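Local coordinates for protein sniffer CG10964-PA (Drosophila melanogaster, PDB 1SNY) that probably reduces carbonyl compounds with NADPH, as a member of the short-chain dehydrogenase/reductase family built on a Rossmann fold, at residues Tyr208-Gly220 / Ile246-Tyr260. Sequence-based numbering, arbitrary orientation.
Sequences YPQRIMCVSLHPG and ISKLGEKQNGGFVNY. With NAP (NADP nicotinamide-adenine-dinucleotide phosphate), chain B.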
loop_
_atom_site.group_PDB
_atom_site.type_symbol
_atom_site.label_atom_id
_atom_site.label_comp_id
_atom_site.label_asym_id
_atom_site.label_seq_id
_atom_site.Cartn_x
_atom_site.Cartn_y
_atom_site.Cartn_z
ATOM N N TYR A 208 -1.335 14.700 -15.383
ATOM C CA TYR A 208 -2.242 15.805 -15.674
ATOM C C TYR A 208 -1.803 16.667 -16.859
ATOM O O TYR A 208 -2.641 17.119 -17.643
ATOM C CB TYR A 208 -2.427 16.700 -14.449
ATOM C CG TYR A 208 -3.434 17.801 -14.705
ATOM C CD1 TYR A 208 -4.769 17.498 -14.953
ATOM C CD2 TYR A 208 -3.037 19.137 -14.775
ATOM C CE1 TYR A 208 -5.690 18.497 -15.271
ATOM C CE2 TYR A 208 -3.948 20.143 -15.094
ATOM C CZ TYR A 208 -5.271 19.816 -15.341
ATOM O OH TYR A 208 -6.179 20.799 -15.666
ATOM N N PRO A 209 -0.488 16.926 -16.996
ATOM C CA PRO A 209 0.025 17.738 -18.106
ATOM C C PRO A 209 -0.454 17.242 -19.469
ATOM O O PRO A 209 -0.823 18.041 -20.330
ATOM C CB PRO A 209 1.534 17.608 -17.954
ATOM C CG PRO A 209 1.700 17.546 -16.481
ATOM C CD PRO A 209 0.599 16.593 -16.058
ATOM N N GLN A 210 -0.430 15.925 -19.666
ATOM C CA GLN A 210 -0.884 15.345 -20.929
ATOM C C GLN A 210 -2.378 15.052 -20.864
ATOM O O GLN A 210 -2.958 14.507 -21.805
ATOM C CB GLN A 210 -0.123 14.055 -21.253
ATOM C CG GLN A 210 1.346 14.248 -21.595
ATOM C CD GLN A 210 2.229 14.390 -20.369
ATOM O OE1 GLN A 210 3.439 14.591 -20.480
ATOM N NE2 GLN A 210 1.630 14.276 -19.192
ATOM N N ARG A 211 -2.992 15.426 -19.745
ATOM C CA ARG A 211 -4.421 15.236 -19.524
ATOM C C ARG A 211 -4.872 13.779 -19.613
ATOM O O ARG A 211 -5.891 13.477 -20.234
ATOM C CB ARG A 211 -5.224 16.088 -20.513
ATOM C CG ARG A 211 -5.031 17.587 -20.341
ATOM C CD ARG A 211 -5.557 18.050 -18.996
ATOM N NE ARG A 211 -5.589 19.508 -18.883
ATOM C CZ ARG A 211 -4.526 20.276 -18.665
ATOM N NH1 ARG A 211 -3.319 19.742 -18.531
ATOM N NH2 ARG A 211 -4.678 21.590 -18.572
ATOM N N ILE A 212 -4.105 12.880 -18.993
ATOM C CA ILE A 212 -4.441 11.463 -18.969
ATOM C C ILE A 212 -5.125 11.211 -17.632
ATOM O O ILE A 212 -4.544 11.444 -16.577
ATOM C CB ILE A 212 -3.177 10.566 -19.068
ATOM C CG1 ILE A 212 -2.482 10.800 -20.409
ATOM C CG2 ILE A 212 -3.572 9.092 -18.911
ATOM C CD1 ILE A 212 -1.134 10.071 -20.546
HETATM N N MSE A 213 -6.362 10.744 -17.689
HETATM C CA MSE A 213 -7.152 10.486 -16.491
HETATM C C MSE A 213 -6.778 9.177 -15.793
HETATM O O MSE A 213 -6.518 8.170 -16.450
HETATM C CB MSE A 213 -8.640 10.466 -16.874
HETATM C CG MSE A 213 -9.612 10.323 -15.712
HETATM SE SE MSE A 213 -11.456 10.383 -16.308
HETATM C CE MSE A 213 -11.708 8.506 -16.677
ATOM N N CYS A 214 -6.721 9.201 -14.465
ATOM C CA CYS A 214 -6.434 7.988 -13.710
ATOM C C CYS A 214 -7.384 7.906 -12.536
ATOM O O CYS A 214 -7.519 8.858 -11.758
ATOM C CB CYS A 214 -4.991 7.944 -13.200
ATOM S SG CYS A 214 -4.602 6.330 -12.433
ATOM N N VAL A 215 -8.063 6.775 -12.417
ATOM C CA VAL A 215 -9.005 6.597 -11.333
ATOM C C VAL A 215 -8.978 5.171 -10.836
ATOM O O VAL A 215 -8.681 4.243 -11.594
ATOM C CB VAL A 215 -10.465 6.892 -11.785
ATOM C CG1 VAL A 215 -10.562 8.279 -12.424
ATOM C CG2 VAL A 215 -10.925 5.821 -12.759
ATOM N N SER A 216 -9.269 5.004 -9.551
ATOM C CA SER A 216 -9.368 3.679 -8.965
ATOM C C SER A 216 -10.861 3.409 -8.949
ATOM O O SER A 216 -11.656 4.305 -8.648
ATOM C CB SER A 216 -8.844 3.657 -7.531
ATOM O OG SER A 216 -7.431 3.663 -7.506
ATOM N N LEU A 217 -11.251 2.186 -9.266
ATOM C CA LEU A 217 -12.665 1.874 -9.284
ATOM C C LEU A 217 -12.973 0.551 -8.602
ATOM O O LEU A 217 -12.324 -0.464 -8.843
ATOM C CB LEU A 217 -13.175 1.873 -10.740
ATOM C CG LEU A 217 -14.674 1.666 -10.992
ATOM C CD1 LEU A 217 -15.088 2.430 -12.242
ATOM C CD2 LEU A 217 -14.993 0.187 -11.134
ATOM N N HIS A 218 -13.962 0.591 -7.718
ATOM C CA HIS A 218 -14.424 -0.587 -7.004
ATOM C C HIS A 218 -15.614 -1.066 -7.821
ATOM O O HIS A 218 -16.564 -0.315 -8.036
ATOM C CB HIS A 218 -14.869 -0.209 -5.588
ATOM C CG HIS A 218 -15.613 -1.295 -4.877
ATOM N ND1 HIS A 218 -15.067 -2.536 -4.632
ATOM C CD2 HIS A 218 -16.867 -1.330 -4.364
ATOM C CE1 HIS A 218 -15.951 -3.288 -4.000
ATOM N NE2 HIS A 218 -17.052 -2.580 -3.825
ATOM N N PRO A 219 -15.572 -2.315 -8.301
ATOM C CA PRO A 219 -16.644 -2.893 -9.109
ATOM C C PRO A 219 -17.834 -3.363 -8.284
ATOM O O PRO A 219 -18.763 -3.970 -8.817
ATOM C CB PRO A 219 -15.943 -4.050 -9.807
ATOM C CG PRO A 219 -15.038 -4.553 -8.708
ATOM C CD PRO A 219 -14.457 -3.273 -8.152
ATOM N N GLY A 220 -17.809 -3.061 -6.991
ATOM C CA GLY A 220 -18.871 -3.507 -6.110
ATOM C C GLY A 220 -18.545 -4.948 -5.762
ATOM O O GLY A 220 -17.545 -5.481 -6.247
ATOM N N ILE A 246 -17.254 4.415 -16.435
ATOM C CA ILE A 246 -15.982 4.906 -16.947
ATOM C C ILE A 246 -16.237 5.775 -18.163
ATOM O O ILE A 246 -15.461 6.676 -18.467
ATOM C CB ILE A 246 -15.028 3.754 -17.333
ATOM C CG1 ILE A 246 -15.605 2.952 -18.499
ATOM C CG2 ILE A 246 -14.801 2.854 -16.127
ATOM C CD1 ILE A 246 -14.692 1.840 -18.982
ATOM N N SER A 247 -17.342 5.504 -18.848
ATOM C CA SER A 247 -17.709 6.266 -20.033
ATOM C C SER A 247 -18.192 7.667 -19.669
ATOM O O SER A 247 -18.242 8.551 -20.520
ATOM C CB SER A 247 -18.796 5.530 -20.813
ATOM O OG SER A 247 -19.255 6.310 -21.901
ATOM N N LYS A 248 -18.541 7.873 -18.403
ATOM C CA LYS A 248 -19.020 9.181 -17.964
ATOM C C LYS A 248 -18.020 9.911 -17.075
ATOM O O LYS A 248 -18.247 11.057 -16.690
ATOM C CB LYS A 248 -20.359 9.032 -17.235
ATOM N N LEU A 249 -16.912 9.251 -16.752
ATOM C CA LEU A 249 -15.891 9.858 -15.904
ATOM C C LEU A 249 -15.187 10.993 -16.635
ATOM O O LEU A 249 -14.849 10.870 -17.812
ATOM C CB LEU A 249 -14.862 8.804 -15.470
ATOM C CG LEU A 249 -15.386 7.640 -14.624
ATOM C CD1 LEU A 249 -14.275 6.624 -14.399
ATOM C CD2 LEU A 249 -15.908 8.166 -13.287
ATOM N N GLY A 250 -14.971 12.099 -15.930
ATOM C CA GLY A 250 -14.312 13.247 -16.525
ATOM C C GLY A 250 -13.238 13.825 -15.628
ATOM O O GLY A 250 -12.896 13.230 -14.605
ATOM N N GLU A 251 -12.724 14.994 -16.001
ATOM C CA GLU A 251 -11.662 15.661 -15.249
ATOM C C GLU A 251 -11.976 15.878 -13.772
ATOM O O GLU A 251 -11.075 15.859 -12.930
ATOM C CB GLU A 251 -11.316 17.005 -15.896
ATOM C CG GLU A 251 -10.041 17.624 -15.349
ATOM C CD GLU A 251 -9.529 18.783 -16.185
ATOM O OE1 GLU A 251 -9.567 18.685 -17.430
ATOM O OE2 GLU A 251 -9.068 19.784 -15.599
ATOM N N LYS A 252 -13.251 16.076 -13.457
ATOM C CA LYS A 252 -13.656 16.301 -12.077
ATOM C C LYS A 252 -13.416 15.088 -11.185
ATOM O O LYS A 252 -13.163 15.240 -9.987
ATOM C CB LYS A 252 -15.133 16.702 -12.022
ATOM C CG LYS A 252 -15.432 18.037 -12.681
ATOM C CD LYS A 252 -16.868 18.462 -12.440
ATOM C CE LYS A 252 -17.150 19.817 -13.069
ATOM N NZ LYS A 252 -16.161 20.834 -12.617
ATOM N N GLN A 253 -13.491 13.893 -11.767
ATOM C CA GLN A 253 -13.281 12.664 -11.007
ATOM C C GLN A 253 -11.846 12.155 -11.124
ATOM O O GLN A 253 -11.529 11.080 -10.628
ATOM C CB GLN A 253 -14.232 11.564 -11.482
ATOM C CG GLN A 253 -15.705 11.915 -11.394
ATOM C CD GLN A 253 -16.109 12.944 -12.427
ATOM O OE1 GLN A 253 -15.947 12.726 -13.629
ATOM N NE2 GLN A 253 -16.635 14.074 -11.964
ATOM N N ASN A 254 -10.991 12.934 -11.773
ATOM C CA ASN A 254 -9.594 12.562 -11.970
ATOM C C ASN A 254 -8.831 12.368 -10.664
ATOM O O ASN A 254 -8.866 13.227 -9.779
ATOM C CB ASN A 254 -8.896 13.616 -12.825
ATOM C CG ASN A 254 -7.501 13.206 -13.226
ATOM O OD1 ASN A 254 -7.228 12.020 -13.438
ATOM N ND2 ASN A 254 -6.610 14.180 -13.356
ATOM N N GLY A 255 -8.134 11.237 -10.559
ATOM C CA GLY A 255 -7.369 10.936 -9.365
ATOM C C GLY A 255 -8.247 10.474 -8.219
ATOM O O GLY A 255 -7.799 10.389 -7.076
ATOM N N GLY A 256 -9.497 10.152 -8.530
ATOM C CA GLY A 256 -10.426 9.729 -7.503
ATOM C C GLY A 256 -10.652 8.242 -7.352
ATOM O O GLY A 256 -10.181 7.422 -8.137
ATOM N N PHE A 257 -11.398 7.908 -6.310
ATOM C CA PHE A 257 -11.746 6.545 -5.977
ATOM C C PHE A 257 -13.261 6.516 -6.114
ATOM O O PHE A 257 -13.983 7.198 -5.370
ATOM C CB PHE A 257 -11.297 6.267 -4.541
ATOM C CG PHE A 257 -11.469 4.847 -4.090
ATOM C CD1 PHE A 257 -11.688 3.814 -5.001
ATOM C CD2 PHE A 257 -11.372 4.535 -2.731
ATOM C CE1 PHE A 257 -11.810 2.494 -4.568
ATOM C CE2 PHE A 257 -11.490 3.225 -2.283
ATOM C CZ PHE A 257 -11.711 2.192 -3.204
ATOM N N VAL A 258 -13.750 5.762 -7.087
ATOM C CA VAL A 258 -15.184 5.705 -7.305
ATOM C C VAL A 258 -15.780 4.308 -7.279
ATOM O O VAL A 258 -15.119 3.312 -7.585
ATOM C CB VAL A 258 -15.570 6.374 -8.647
ATOM C CG1 VAL A 258 -14.952 7.761 -8.733
ATOM C CG2 VAL A 258 -15.117 5.511 -9.809
ATOM N N ASN A 259 -17.050 4.263 -6.901
ATOM C CA ASN A 259 -17.820 3.034 -6.830
ATOM C C ASN A 259 -18.181 2.653 -8.273
ATOM O O ASN A 259 -17.950 3.434 -9.201
ATOM C CB ASN A 259 -19.071 3.302 -5.981
ATOM C CG ASN A 259 -19.788 2.034 -5.561
ATOM O OD1 ASN A 259 -19.158 1.015 -5.274
ATOM N ND2 ASN A 259 -21.123 2.100 -5.499
ATOM N N TYR A 260 -18.735 1.462 -8.472
ATOM C CA TYR A 260 -19.080 1.014 -9.821
ATOM C C TYR A 260 -20.143 1.870 -10.507
ATOM O O TYR A 260 -20.281 1.829 -11.731
ATOM C CB TYR A 260 -19.527 -0.446 -9.787
ATOM C CG TYR A 260 -20.813 -0.680 -9.033
ATOM C CD1 TYR A 260 -22.049 -0.496 -9.650
ATOM C CD2 TYR A 260 -20.794 -1.088 -7.704
ATOM C CE1 TYR A 260 -23.237 -0.720 -8.963
ATOM C CE2 TYR A 260 -21.974 -1.313 -7.006
ATOM C CZ TYR A 260 -23.193 -1.128 -7.643
ATOM O OH TYR A 260 -24.364 -1.371 -6.963
HETATM P PA NAP B . -10.806 -13.472 -10.632
HETATM O O1A NAP B . -9.976 -14.221 -9.774
HETATM O O2A NAP B . -12.097 -13.961 -11.256
HETATM O O5B NAP B . -9.949 -12.929 -11.868
HETATM C C5B NAP B . -8.609 -12.418 -11.638
HETATM C C4B NAP B . -8.096 -12.252 -13.103
HETATM O O4B NAP B . -6.700 -11.706 -13.000
HETATM C C3B NAP B . -7.905 -13.582 -13.898
HETATM O O3B NAP B . -8.217 -13.293 -15.269
HETATM C C2B NAP B . -6.450 -13.918 -13.648
HETATM O O2B NAP B . -5.836 -14.814 -14.565
HETATM C C1B NAP B . -5.781 -12.525 -13.680
HETATM N N9A NAP B . -4.473 -12.614 -13.053
HETATM C C8A NAP B . -4.077 -12.898 -11.761
HETATM N N7A NAP B . -2.761 -12.896 -11.585
HETATM C C5A NAP B . -2.274 -12.590 -12.847
HETATM C C6A NAP B . -0.948 -12.449 -13.295
HETATM N N6A NAP B . 0.186 -12.590 -12.563
HETATM N N1A NAP B . -0.766 -12.127 -14.653
HETATM C C2A NAP B . -1.864 -11.957 -15.514
HETATM N N3A NAP B . -3.179 -12.095 -15.097
HETATM C C4A NAP B . -3.332 -12.411 -13.755
HETATM O O3 NAP B . -11.209 -12.129 -9.905
HETATM P PN NAP B . -12.135 -10.919 -10.304
HETATM O O1N NAP B . -13.272 -10.814 -9.374
HETATM O O2N NAP B . -12.464 -11.097 -11.744
HETATM O O5D NAP B . -11.187 -9.679 -10.037
HETATM C C5D NAP B . -11.048 -8.625 -11.051
HETATM C C4D NAP B . -10.468 -7.395 -10.376
HETATM O O4D NAP B . -11.482 -6.769 -9.548
HETATM C C3D NAP B . -9.261 -7.649 -9.416
HETATM O O3D NAP B . -8.259 -6.616 -9.569
HETATM C C2D NAP B . -9.923 -7.662 -8.046
HETATM O O2D NAP B . -9.030 -7.401 -6.986
HETATM C C1D NAP B . -10.959 -6.612 -8.188
HETATM N N1N NAP B . -12.164 -6.724 -7.337
HETATM C C2N NAP B . -13.096 -7.811 -7.363
HETATM C C3N NAP B . -14.188 -7.748 -6.482
HETATM C C7N NAP B . -15.219 -8.885 -6.469
HETATM O O7N NAP B . -16.141 -8.768 -5.683
HETATM N N7N NAP B . -15.102 -9.915 -7.262
HETATM C C4N NAP B . -14.373 -6.614 -5.569
HETATM C C5N NAP B . -13.417 -5.569 -5.591
HETATM C C6N NAP B . -12.304 -5.608 -6.470
HETATM P P2B NAP B . -5.798 -16.440 -14.344
HETATM O O1X NAP B . -7.174 -16.950 -14.783
HETATM O O2X NAP B . -4.691 -16.826 -15.268
HETATM O O3X NAP B . -5.550 -16.694 -12.864
HETATM O O HOH W 1 -4.409 13.609 -14.894
#
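Val-258 is held along one edge: its N donates to Ser-216 O at 3.0 Å, and its O accepts from His-218 N, just past the end of strand 213-217. Ser-216 N in turn donates to Gly-256 O, giving the parallel pairing of 213-217 with 257-258. Before the short strand begins, a type II turn from Gln-253 to Gly-256 continues the bonding, Gly-255 N reaching Cys-214 O at 2.7 Å. The amide of Asn-254 then stands in for a peptide: with CG anti to the backbone N (chi1 -172°), OD1 meets Cys-214 N at 3.0 Å in a nearly straight bond (166°), while ND2 donates to a water that itself donates to Ile-212 O. At the outer end, Tyr-208 OH donates to Glu-251 OE2 (3.1 Å) from above the carboxylate plane, ring and carboxylate being steeply inclined. Arg-211 lays its guanidinium over Tyr-208 CZ, at the rim of the ring, and its NH1 donates to Tyr-208 O.

On the sheet face that carries Leu-217 and Val-258, the bent selenomethionine at Met-213 brings CE tightly against Leu-249 CB (3.4 Å). Leu-249 CD1 also touches Val-215 CG2, and Leu-217 CD1 sits between Ile-246 CG2 and Val-258 CG2, 3.9 Å from each. On the other face Ser-216 CB packs against Phe-257 CD1, and Ser-216 OG is held by Thr-200 and Asn-197 of helix 187-207. Farther along, the His-218 ring and the Asn-259 amide lie side by side and nearly coplanar, OD1 at the ring edge by CD2, while Asn-259 ND2 bonds to Asp-261; Tyr-260 CD2 rests 3.5 Å from Gly-220 CA.

Strand 213-217, helix 235-248 and strand 257-258 form a beta-alpha-beta unit that adds the last strand at one edge of the parallel Rossmann sheet; beyond strand 213-217, His-218, Pro-219 and Gly-220 line the nicotinamide end of the NADP pocket.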